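Local coordinates for oxysterol-binding protein homolog 3 (Saccharomyces cerevisiae, PDB 4IC4) that transfers lipids between membranes in a phosphoinositide-coupled way, carrying them in the hydrophobic pocket of its OSBP-related domain, the part crystallised here, at residues 72-83 against 128-139. Residues are numbered along the deposited sequence; the frame is centred on the assembly and turned at random.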
ATOM      1  N   LEU A  72       4.810   3.863  -3.153  1.00  5.66           N
ATOM      2  CA  LEU A  72       4.752   4.312  -1.764  1.00  6.10           C
ATOM      3  C   LEU A  72       3.316   4.709  -1.435  1.00  6.88           C
ATOM      4  O   LEU A  72       2.818   4.428  -0.343  1.00  7.67           O
ATOM      5  CB  LEU A  72       5.679   5.508  -1.541  1.00  7.03           C
ATOM      6  CG  LEU A  72       7.181   5.255  -1.704  1.00  8.36           C
ATOM      7  CD1 LEU A  72       7.934   6.580  -1.596  1.00  9.95           C
ATOM      8  CD2 LEU A  72       7.660   4.277  -0.644  1.00 11.20           C
ATOM      9  N   GLN A  73       2.652   5.364  -2.383  1.00  6.86           N
ATOM     10  CA  GLN A  73       1.270   5.775  -2.183  1.00  6.42           C
ATOM     11  C   GLN A  73       0.344   4.550  -2.154  1.00  6.88           C
ATOM     12  O   GLN A  73      -0.574   4.477  -1.334  1.00  7.53           O
ATOM     13  CB  GLN A  73       0.866   6.776  -3.276  1.00  6.13           C
ATOM     14  CG  GLN A  73       1.615   8.104  -3.119  1.00  7.98           C
ATOM     15  CD  GLN A  73       1.423   9.064  -4.277  1.00  8.06           C
ATOM     16  OE1 GLN A  73       1.627   8.710  -5.439  1.00  8.14           O
ATOM     17  NE2 GLN A  73       1.049  10.301  -3.959  1.00  7.38           N
ATOM     18  N   LEU A  74       0.596   3.578  -3.029  1.00  6.84           N
ATOM     19  CA  LEU A  74      -0.214   2.362  -3.058  1.00  7.26           C
ATOM     20  C   LEU A  74      -0.167   1.637  -1.715  1.00  7.34           C
ATOM     21  O   LEU A  74      -1.202   1.278  -1.154  1.00  8.74           O
ATOM     22  CB  LEU A  74       0.283   1.401  -4.142  1.00  7.78           C
ATOM     23  CG  LEU A  74      -0.331  -0.002  -4.039  1.00  8.44           C
ATOM     24  CD1 LEU A  74      -1.808   0.066  -4.375  1.00 11.72           C
ATOM     25  CD2 LEU A  74       0.383  -0.962  -4.980  1.00 10.31           C
ATOM     26  N   ILE A  75       1.035   1.416  -1.198  1.00  6.81           N
ATOM     27  CA  ILE A  75       1.154   0.712   0.070  1.00  8.19           C
ATOM     28  C   ILE A  75       0.542   1.512   1.226  1.00  7.43           C
ATOM     29  O   ILE A  75       0.086   0.932   2.215  1.00  9.04           O
ATOM     30  CB  ILE A  75       2.621   0.347   0.343  1.00  8.09           C
ATOM     31  CG1 ILE A  75       3.100  -0.611  -0.756  1.00 11.15           C
ATOM     32  CG2 ILE A  75       2.756  -0.308   1.716  1.00  9.75           C
ATOM     33  CD1 ILE A  75       4.561  -1.000  -0.651  1.00 12.33           C
ATOM     34  N   SER A  76       0.504   2.835   1.095  1.00  7.53           N
ATOM     35  CA  SER A  76      -0.105   3.670   2.130  1.00  7.85           C
ATOM     36  C   SER A  76      -1.601   3.401   2.240  1.00  7.95           C
ATOM     37  O   SER A  76      -2.222   3.738   3.247  1.00  8.99           O
ATOM     38  CB  SER A  76       0.115   5.155   1.833  1.00  8.28           C
ATOM     39  OG  SER A  76       1.484   5.490   1.955  1.00 10.96           O
ATOM     40  N   GLU A  77      -2.185   2.803   1.201  1.00  8.06           N
ATOM     41  CA  GLU A  77      -3.609   2.486   1.227  1.00  8.45           C
ATOM     42  C   GLU A  77      -3.876   1.385   2.246  1.00  8.74           C
ATOM     43  O   GLU A  77      -5.028   1.103   2.589  1.00  9.73           O
ATOM     44  CB  GLU A  77      -4.095   2.076  -0.167  1.00  8.26           C
ATOM     45  CG  GLU A  77      -4.041   3.230  -1.161  1.00 10.00           C
ATOM     46  CD  GLU A  77      -4.548   2.865  -2.541  1.00  9.86           C
ATOM     47  OE1 GLU A  77      -5.770   2.654  -2.706  1.00  9.36           O
ATOM     48  OE2 GLU A  77      -3.712   2.788  -3.463  1.00  9.81           O
ATOM     49  N   THR A  78      -2.802   0.766   2.727  1.00  8.22           N
ATOM     50  CA  THR A  78      -2.909  -0.258   3.757  1.00  9.60           C
ATOM     51  C   THR A  78      -3.580   0.388   4.974  1.00 10.33           C
ATOM     52  O   THR A  78      -4.193  -0.296   5.794  1.00  9.64           O
ATOM     53  CB  THR A  78      -1.506  -0.772   4.172  1.00 11.03           C
ATOM     54  OG1 THR A  78      -0.952  -1.554   3.107  1.00 14.36           O
ATOM     55  CG2 THR A  78      -1.582  -1.626   5.435  1.00 14.80           C
ATOM     56  N   PHE A  79      -3.477   1.712   5.068  1.00  9.74           N
ATOM     57  CA  PHE A  79      -4.036   2.457   6.193  1.00  9.66           C
ATOM     58  C   PHE A  79      -5.364   3.177   5.947  1.00 10.33           C
ATOM     59  O   PHE A  79      -5.791   3.996   6.760  1.00 10.13           O
ATOM     60  CB  PHE A  79      -2.979   3.441   6.708  1.00  9.83           C
ATOM     61  CG  PHE A  79      -1.783   2.764   7.305  1.00 10.57           C
ATOM     62  CD1 PHE A  79      -1.814   2.307   8.621  1.00 12.76           C
ATOM     63  CD2 PHE A  79      -0.651   2.517   6.537  1.00 12.90           C
ATOM     64  CE1 PHE A  79      -0.737   1.612   9.160  1.00 12.11           C
ATOM     65  CE2 PHE A  79       0.435   1.821   7.067  1.00 12.74           C
ATOM     66  CZ  PHE A  79       0.390   1.367   8.383  1.00 14.28           C
ATOM     67  N   GLU A  80      -6.025   2.857   4.839  1.00  8.82           N
ATOM     68  CA  GLU A  80      -7.310   3.476   4.532  1.00  9.56           C
ATOM     69  C   GLU A  80      -8.297   3.301   5.688  1.00  9.42           C
ATOM     70  O   GLU A  80      -9.074   4.207   5.986  1.00 11.51           O
ATOM     71  CB  GLU A  80      -7.918   2.865   3.260  1.00  9.22           C
ATOM     72  CG  GLU A  80      -9.288   3.441   2.908  1.00  9.42           C
ATOM     73  CD  GLU A  80      -9.934   2.787   1.694  1.00  7.14           C
ATOM     74  OE1 GLU A  80      -9.306   1.918   1.047  1.00  9.63           O
ATOM     75  OE2 GLU A  80     -11.088   3.155   1.389  1.00  9.87           O
ATOM     76  N   TYR A  81      -8.263   2.134   6.330  1.00  9.09           N
ATOM     77  CA  TYR A  81      -9.180   1.846   7.431  1.00  8.12           C
ATOM     78  C   TYR A  81      -8.475   1.810   8.785  1.00  9.44           C
ATOM     79  O   TYR A  81      -8.765   0.968   9.646  1.00  9.47           O
ATOM     80  CB  TYR A  81      -9.904   0.521   7.161  1.00  8.67           C
ATOM     81  CG  TYR A  81     -10.680   0.518   5.861  1.00  6.81           C
ATOM     82  CD1 TYR A  81     -11.950   1.094   5.771  1.00  7.87           C
ATOM     83  CD2 TYR A  81     -10.128  -0.033   4.703  1.00  8.83           C
ATOM     84  CE1 TYR A  81     -12.651   1.122   4.553  1.00  8.81           C
ATOM     85  CE2 TYR A  81     -10.819  -0.008   3.488  1.00  8.60           C
ATOM     86  CZ  TYR A  81     -12.075   0.568   3.419  1.00  7.91           C
ATOM     87  OH  TYR A  81     -12.744   0.587   2.215  1.00 10.14           O
ATOM     88  N   ALA A  82      -7.551   2.749   8.960  1.00  9.69           N
ATOM     89  CA  ALA A  82      -6.791   2.888  10.195  1.00  9.45           C
ATOM     90  C   ALA A  82      -7.669   2.971  11.449  1.00  9.89           C
ATOM     91  O   ALA A  82      -7.240   2.555  12.527  1.00  9.47           O
ATOM     92  CB  ALA A  82      -5.895   4.121  10.111  1.00 10.90           C
ATOM     93  N   PRO A  83      -8.892   3.532  11.340  1.00  9.69           N
ATOM     94  CA  PRO A  83      -9.731   3.603  12.543  1.00 10.46           C
ATOM     95  C   PRO A  83      -9.976   2.234  13.184  1.00 11.29           C
ATOM     96  O   PRO A  83     -10.326   2.146  14.360  1.00 11.22           O
ATOM     97  CB  PRO A  83     -11.010   4.258  12.032  1.00 10.86           C
ATOM     98  CG  PRO A  83     -10.481   5.209  10.999  1.00 11.72           C
ATOM     99  CD  PRO A  83      -9.457   4.370  10.262  1.00 11.02           C
ATOM    100  N   PHE A 128       7.129   9.658   0.746  1.00  6.50           N
ATOM    101  CA  PHE A 128       5.717   9.972   0.689  1.00  5.42           C
ATOM    102  C   PHE A 128       5.204  10.092   2.103  1.00  5.91           C
ATOM    103  O   PHE A 128       5.263   9.144   2.881  1.00  6.89           O
ATOM    104  CB  PHE A 128       4.894   8.920  -0.053  1.00  6.18           C
ATOM    105  CG  PHE A 128       3.419   9.207  -0.043  1.00  5.99           C
ATOM    106  CD1 PHE A 128       2.915  10.350  -0.661  1.00  6.31           C
ATOM    107  CD2 PHE A 128       2.535   8.359   0.620  1.00  6.67           C
ATOM    108  CE1 PHE A 128       1.551  10.648  -0.616  1.00  6.36           C
ATOM    109  CE2 PHE A 128       1.169   8.647   0.672  1.00  7.21           C
ATOM    110  CZ  PHE A 128       0.673   9.796   0.052  1.00  6.37           C
ATOM    111  N   GLU A 129       4.732  11.281   2.449  1.00  5.92           N
ATOM    112  CA  GLU A 129       4.176  11.501   3.768  1.00  6.18           C
ATOM    113  C   GLU A 129       2.663  11.534   3.621  1.00  6.81           C
ATOM    114  O   GLU A 129       2.138  11.860   2.553  1.00  6.24           O
ATOM    115  CB  GLU A 129       4.637  12.839   4.353  1.00  6.44           C
ATOM    116  CG  GLU A 129       4.089  14.062   3.613  1.00  7.52           C
ATOM    117  CD  GLU A 129       4.147  15.335   4.446  1.00  8.02           C
ATOM    118  OE1 GLU A 129       3.088  15.964   4.631  1.00  8.61           O
ATOM    119  OE2 GLU A 129       5.241  15.711   4.910  1.00  8.46           O
ATOM    120  N   LEU A 130       1.968  11.190   4.695  1.00  7.35           N
ATOM    121  CA  LEU A 130       0.516  11.220   4.693  1.00  7.71           C
ATOM    122  C   LEU A 130       0.020  11.527   6.092  1.00  8.91           C
ATOM    123  O   LEU A 130       0.103  10.694   6.997  1.00  9.40           O
ATOM    124  CB  LEU A 130      -0.069   9.887   4.212  1.00  9.10           C
ATOM    125  CG  LEU A 130      -1.603   9.850   4.184  1.00 10.68           C
ATOM    126  CD1 LEU A 130      -2.144  10.894   3.209  1.00 11.82           C
ATOM    127  CD2 LEU A 130      -2.070   8.462   3.792  1.00 12.61           C
ATOM    128  N   ILE A 131      -0.475  12.747   6.263  1.00  9.12           N
ATOM    129  CA  ILE A 131      -1.012  13.188   7.537  1.00  9.76           C
ATOM    130  C   ILE A 131      -2.530  13.193   7.422  1.00  9.96           C
ATOM    131  O   ILE A 131      -3.092  13.906   6.586  1.00 10.94           O
ATOM    132  CB  ILE A 131      -0.545  14.615   7.879  1.00  9.57           C
ATOM    133  CG1 ILE A 131       0.976  14.641   8.053  1.00 10.95           C
ATOM    134  CG2 ILE A 131      -1.239  15.096   9.148  1.00 11.90           C
ATOM    135  CD1 ILE A 131       1.550  16.036   8.221  1.00 11.83           C
ATOM    136  N   ARG A 132      -3.193  12.384   8.241  1.00  9.84           N
ATOM    137  CA  ARG A 132      -4.651  12.334   8.228  1.00 11.58           C
ATOM    138  C   ARG A 132      -5.173  12.646   9.627  1.00 13.63           C
ATOM    139  O   ARG A 132      -5.443  11.748  10.420  1.00 12.24           O
ATOM    140  CB  ARG A 132      -5.147  10.957   7.770  1.00 11.52           C
ATOM    141  CG  ARG A 132      -4.877  10.650   6.300  1.00 13.02           C
ATOM    142  CD  ARG A 132      -5.641  11.586   5.368  1.00 12.49           C
ATOM    143  NE  ARG A 132      -7.086  11.500   5.580  1.00 14.20           N
ATOM    144  CZ  ARG A 132      -7.970  11.190   4.636  1.00 13.03           C
ATOM    145  NH1 ARG A 132      -7.571  10.930   3.396  1.00 13.04           N
ATOM    146  NH2 ARG A 132      -9.262  11.134   4.935  1.00 15.37           N
ATOM    147  N   GLU A 133      -5.310  13.936   9.913  1.00 16.53           N
ATOM    148  CA  GLU A 133      -5.791  14.400  11.205  1.00 18.84           C
ATOM    149  C   GLU A 133      -7.171  13.827  11.522  1.00 17.49           C
ATOM    150  O   GLU A 133      -7.491  13.565  12.685  1.00 18.62           O
ATOM    151  CB  GLU A 133      -5.849  15.929  11.219  1.00 24.04           C
ATOM    152  CG  GLU A 133      -6.109  16.539  12.588  1.00 29.85           C
ATOM    153  CD  GLU A 133      -4.992  16.253  13.573  1.00 32.50           C
ATOM    154  OE1 GLU A 133      -4.769  15.067  13.896  1.00 35.45           O
ATOM    155  OE2 GLU A 133      -4.335  17.215  14.023  1.00 34.89           O
ATOM    156  N   ASP A 134      -7.983  13.634  10.487  1.00 16.46           N
ATOM    157  CA  ASP A 134      -9.325  13.091  10.659  1.00 16.53           C
ATOM    158  C   ASP A 134      -9.293  11.685  11.249  1.00 16.22           C
ATOM    159  O   ASP A 134     -10.253  11.257  11.888  1.00 17.47           O
ATOM    160  CB  ASP A 134     -10.069  13.066   9.322  1.00 18.29           C
ATOM    161  CG  ASP A 134      -9.327  12.284   8.257  1.00 19.06           C
ATOM    162  OD1 ASP A 134      -9.935  11.378   7.651  1.00 21.24           O
ATOM    163  OD2 ASP A 134      -8.137  12.582   8.025  1.00 20.25           O
ATOM    164  N   MET A 135      -8.195  10.966  11.033  1.00 13.81           N
ATOM    165  CA  MET A 135      -8.059   9.614  11.567  1.00 13.15           C
ATOM    166  C   MET A 135      -6.997   9.554  12.656  1.00 11.82           C
ATOM    167  O   MET A 135      -6.647   8.479  13.145  1.00 12.95           O
ATOM    168  CB  MET A 135      -7.734   8.627  10.444  1.00 13.32           C
ATOM    169  CG  MET A 135      -8.898   8.431   9.479  1.00 15.55           C
ATOM    170  SD  MET A 135      -8.624   7.120   8.274  1.00 19.18           S
ATOM    171  CE  MET A 135      -7.746   8.018   7.024  1.00 18.47           C
ATOM    172  N   GLY A 136      -6.477  10.722  13.016  1.00 11.72           N
ATOM    173  CA  GLY A 136      -5.482  10.819  14.066  1.00 11.96           C
ATOM    174  C   GLY A 136      -4.117  10.211  13.819  1.00 10.98           C
ATOM    175  O   GLY A 136      -3.399   9.923  14.777  1.00 11.82           O
ATOM    176  N   PHE A 137      -3.732  10.019  12.560  1.00  9.82           N
ATOM    177  CA  PHE A 137      -2.422   9.435  12.314  1.00 10.58           C
ATOM    178  C   PHE A 137      -1.614  10.158  11.256  1.00  9.76           C
ATOM    179  O   PHE A 137      -2.132  10.975  10.494  1.00 10.16           O
ATOM    180  CB  PHE A 137      -2.554   7.952  11.928  1.00 11.18           C
ATOM    181  CG  PHE A 137      -2.965   7.716  10.490  1.00 12.44           C
ATOM    182  CD1 PHE A 137      -2.025   7.768   9.462  1.00 13.42           C
ATOM    183  CD2 PHE A 137      -4.287   7.412  10.171  1.00 12.50           C
ATOM    184  CE1 PHE A 137      -2.394   7.518   8.136  1.00 14.05           C
ATOM    185  CE2 PHE A 137      -4.668   7.161   8.851  1.00 12.77           C
ATOM    186  CZ  PHE A 137      -3.721   7.213   7.830  1.00 11.71           C
ATOM    187  N   ARG A 138      -0.325   9.862  11.238  1.00 10.41           N
ATOM    188  CA  ARG A 138       0.565  10.421  10.240  1.00 10.30           C
ATOM    189  C   ARG A 138       1.457   9.274   9.814  1.00 11.66           C
ATOM    190  O   ARG A 138       1.764   8.377  10.603  1.00 13.67           O
ATOM    191  CB  ARG A 138       1.404  11.564  10.804  1.00 11.31           C
ATOM    192  CG  ARG A 138       2.405  11.153  11.858  1.00 10.83           C
ATOM    193  CD  ARG A 138       3.134  12.371  12.379  1.00 12.98           C
ATOM    194  NE  ARG A 138       4.185  12.022  13.325  1.00 14.78           N
ATOM    195  CZ  ARG A 138       4.843  12.911  14.060  1.00 18.66           C
ATOM    196  NH1 ARG A 138       4.553  14.199  13.953  1.00 17.77           N
ATOM    197  NH2 ARG A 138       5.792  12.511  14.894  1.00 20.91           N
ATOM    198  N   LEU A 139       1.867   9.304   8.559  1.00  9.20           N
ATOM    199  CA  LEU A 139       2.703   8.257   8.023  1.00  9.91           C
ATOM    200  C   LEU A 139       3.826   8.855   7.199  1.00  8.25           C
ATOM    201  O   LEU A 139       3.651   9.890   6.555  1.00  7.64           O
ATOM    202  CB  LEU A 139       1.839   7.340   7.148  1.00 12.95           C
ATOM    203  CG  LEU A 139       2.439   6.290   6.212  1.00 12.42           C
ATOM    204  CD1 LEU A 139       1.347   5.286   5.844  1.00 12.69           C
ATOM    205  CD2 LEU A 139       3.009   6.943   4.958  1.00 11.37           C
TER
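F128 lays one face of its ring under Q73, whose CG stands 3.5 Å from the ring centroid and 7° off the normal, a CH-pi contact. The Q73 amide, its plane turned 70° from the ring, carries NE2 out above the rim, near CE1, while its OE1 accepts from the backbone N of S70. With CG anti to the backbone N (chi1 177°), F128 also brings its edge to S76, where OG lies 3.3 Å from CD2. That hydroxyl is held by a 2.9 Å hydrogen bond from S76 OG to L72 O. Replacing F128 by an alanine would remove the ring and is likely to leave a gap beneath Q73 CG and beside S76 OG. Apolar packing continues along the hairpin: F79 CD2 meets L139 CD1 at 3.5 Å, and A82 CB approaches F137 CE2 at 3.5 Å. By the hairpin turn, with its G1 beta bulge at G136 and F137 opposite R132, M135 sets SD 3.5 Å from P83 CD. No hydrogen bond joins the segments. Helix 71-76 and the turn after it thus pack on the hairpin of strands 127-132 and 137-145 in the beta barrel, with L72, S76 and F79 also touching the next strand, 150-157.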